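Local coordinates for TIR protein (Paracoccus denitrificans PD1222, PDB 3H16), which is a bacterial TIR-domain protein, built on the flavodoxin-like alpha/beta fold that TIR domains share, with a parallel beta-sheet flanked by helices, at residues K88-K93 with A122-T127. Numbering follows the deposited sequence.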
loop_
_atom_site.group_PDB
_atom_site.type_symbol
_atom_site.label_atom_id
_atom_site.label_comp_id
_atom_site.label_asym_id
_atom_site.label_seq_id
_atom_site.Cartn_x
_atom_site.Cartn_y
_atom_site.Cartn_z
ATOM N N LYS B 88 -16.207 -10.482 -18.981
ATOM C CA LYS B 88 -15.519 -10.685 -20.254
ATOM C C LYS B 88 -15.007 -12.125 -20.374
ATOM O O LYS B 88 -14.613 -12.561 -21.455
ATOM C CB LYS B 88 -14.344 -9.708 -20.402
ATOM C CG LYS B 88 -14.731 -8.246 -20.602
ATOM C CD LYS B 88 -15.331 -8.008 -21.973
ATOM C CE LYS B 88 -15.820 -6.590 -22.120
ATOM N NZ LYS B 88 -16.758 -6.286 -21.027
ATOM N N GLU B 89 -15.011 -12.855 -19.261
ATOM C CA GLU B 89 -14.557 -14.246 -19.240
ATOM C C GLU B 89 -13.103 -14.428 -19.679
ATOM O O GLU B 89 -12.831 -15.103 -20.670
ATOM C CB GLU B 89 -15.446 -15.114 -20.137
ATOM C CG GLU B 89 -16.889 -15.241 -19.692
ATOM C CD GLU B 89 -17.625 -16.334 -20.448
ATOM O OE1 GLU B 89 -17.710 -16.250 -21.692
ATOM O OE2 GLU B 89 -18.112 -17.283 -19.799
ATOM N N TRP B 90 -12.168 -13.835 -18.953
ATOM C CA TRP B 90 -10.771 -13.983 -19.321
ATOM C C TRP B 90 -10.278 -15.308 -18.774
ATOM O O TRP B 90 -10.602 -15.668 -17.644
ATOM C CB TRP B 90 -9.918 -12.874 -18.703
ATOM C CG TRP B 90 -10.442 -11.491 -18.865
ATOM C CD1 TRP B 90 -11.072 -10.739 -17.918
ATOM C CD2 TRP B 90 -10.356 -10.679 -20.033
ATOM N NE1 TRP B 90 -11.381 -9.503 -18.422
ATOM C CE2 TRP B 90 -10.954 -9.438 -19.722
ATOM C CE3 TRP B 90 -9.831 -10.875 -21.315
ATOM C CZ2 TRP B 90 -11.044 -8.395 -20.645
ATOM C CZ3 TRP B 90 -9.917 -9.838 -22.234
ATOM C CH2 TRP B 90 -10.522 -8.610 -21.892
ATOM N N PRO B 91 -9.497 -16.060 -19.566
ATOM C CA PRO B 91 -8.969 -17.351 -19.107
ATOM C C PRO B 91 -7.926 -17.051 -18.031
ATOM O O PRO B 91 -7.406 -15.932 -17.974
ATOM C CB PRO B 91 -8.325 -17.934 -20.363
ATOM C CG PRO B 91 -9.074 -17.265 -21.490
ATOM C CD PRO B 91 -9.211 -15.854 -20.995
ATOM N N GLN B 92 -7.611 -18.024 -17.182
ATOM C CA GLN B 92 -6.617 -17.787 -16.131
ATOM C C GLN B 92 -5.288 -17.293 -16.714
ATOM O O GLN B 92 -4.672 -16.363 -16.192
ATOM C CB GLN B 92 -6.369 -19.070 -15.328
ATOM C CG GLN B 92 -5.227 -18.963 -14.322
ATOM C CD GLN B 92 -5.569 -18.084 -13.136
ATOM O OE1 GLN B 92 -6.472 -18.400 -12.360
ATOM N NE2 GLN B 92 -4.850 -16.975 -12.988
ATOM N N LYS B 93 -4.856 -17.925 -17.800
ATOM C CA LYS B 93 -3.602 -17.573 -18.450
ATOM C C LYS B 93 -3.600 -16.120 -18.954
ATOM O O LYS B 93 -2.546 -15.556 -19.256
ATOM C CB LYS B 93 -3.348 -18.539 -19.614
ATOM C CG LYS B 93 -1.910 -18.574 -20.111
ATOM C CD LYS B 93 -1.714 -19.640 -21.191
ATOM C CE LYS B 93 -1.956 -21.046 -20.652
ATOM N NZ LYS B 93 -1.798 -22.083 -21.713
ATOM N N ALA B 122 -13.781 -12.541 -5.744
ATOM C CA ALA B 122 -13.321 -13.917 -5.556
ATOM C C ALA B 122 -13.834 -14.852 -6.650
ATOM O O ALA B 122 -13.102 -15.736 -7.098
ATOM C CB ALA B 122 -13.749 -14.451 -4.181
ATOM N N SER B 123 -15.089 -14.672 -7.064
ATOM C CA SER B 123 -15.679 -15.509 -8.111
ATOM C C SER B 123 -14.900 -15.391 -9.414
ATOM O O SER B 123 -14.722 -16.370 -10.144
ATOM C CB SER B 123 -17.129 -15.116 -8.369
ATOM O OG SER B 123 -17.980 -15.658 -7.382
ATOM N N PHE B 124 -14.435 -14.183 -9.703
ATOM C CA PHE B 124 -13.677 -13.948 -10.914
ATOM C C PHE B 124 -12.247 -14.453 -10.754
ATOM O O PHE B 124 -11.731 -15.159 -11.623
ATOM C CB PHE B 124 -13.674 -12.454 -11.238
ATOM C CG PHE B 124 -12.652 -12.057 -12.260
ATOM C CD1 PHE B 124 -12.725 -12.542 -13.564
ATOM C CD2 PHE B 124 -11.611 -11.197 -11.921
ATOM C CE1 PHE B 124 -11.775 -12.173 -14.516
ATOM C CE2 PHE B 124 -10.656 -10.819 -12.863
ATOM C CZ PHE B 124 -10.739 -11.309 -14.165
ATOM N N SER B 125 -11.615 -14.101 -9.634
ATOM C CA SER B 125 -10.234 -14.489 -9.374
ATOM C C SER B 125 -9.909 -14.465 -7.885
ATOM O O SER B 125 -9.762 -13.397 -7.294
ATOM C CB SER B 125 -9.287 -13.539 -10.112
ATOM O OG SER B 125 -7.933 -13.801 -9.790
ATOM N N PRO B 126 -9.767 -15.650 -7.266
ATOM C CA PRO B 126 -9.455 -15.784 -5.838
ATOM C C PRO B 126 -8.240 -14.967 -5.401
ATOM O O PRO B 126 -8.294 -14.242 -4.408
ATOM C CB PRO B 126 -9.217 -17.282 -5.676
ATOM C CG PRO B 126 -10.100 -17.879 -6.748
ATOM C CD PRO B 126 -9.855 -16.974 -7.912
ATOM N N THR B 127 -7.145 -15.087 -6.142
ATOM C CA THR B 127 -5.923 -14.362 -5.807
ATOM C C THR B 127 -6.157 -12.848 -5.775
ATOM O O THR B 127 -5.672 -12.149 -4.884
ATOM C CB THR B 127 -4.796 -14.686 -6.822
ATOM O OG1 THR B 127 -4.661 -16.107 -6.939
ATOM C CG2 THR B 127 -3.462 -14.103 -6.364
#
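The indole of Trp-90 and the phenyl ring of Phe-124 meet rim to rim, neither lying over the face of the other. Phe-124 CE1 arrives at the pyrrole edge of the indole, close to its plane, and stands 3.8 Å from Trp-90 CD1; CZ of the same phenyl ring is equally near that CD1 atom, also 3.8 Å, so one indole carbon faces the CE1-CZ bond of the phenyl ring, approaching it obliquely. With planes inclined at 72° and centroids of the five-membered and phenyl rings 6.0 Å apart, neither stacking nor a T-shaped pairing describes the geometry. One indole face is partly covered from within its own loop by Lys-88 CB, 3.3 Å above the plane and displaced toward the rim.

The first torsion of Phe-124 helps to explain the meeting: CG lies anti to the backbone N (chi1 166°), carrying the ring from the last turn of helix 118-124 toward the 88-93 loop, just before Ser-125 departs from helical geometry. The joint buried surface is small, 95 Å² summed over both segments, and Trp-90 and Phe-124 supply most of it.

Neighbouring residues of the same chain also hold the two rings. Trp-90 NE1 is hydrogen-bonded to Phe-85 O, which restrains the indole's rotation, while Phe-124 stacks on Phe-86. Both aromatic side chains also touch Leu-95 of helix 92-95, extending the apolar packing beyond the pair itself.

Topologically, the contact joins the loop after helix 83-86, downstream of strand 74-81, to the C-terminal end of helix 118-124, which follows strand 109-113. These two strands are adjacent in the parallel sheet, and the arrangement is helix-and-loop packing between consecutive beta-alpha units of the flavodoxin-like TIR fold.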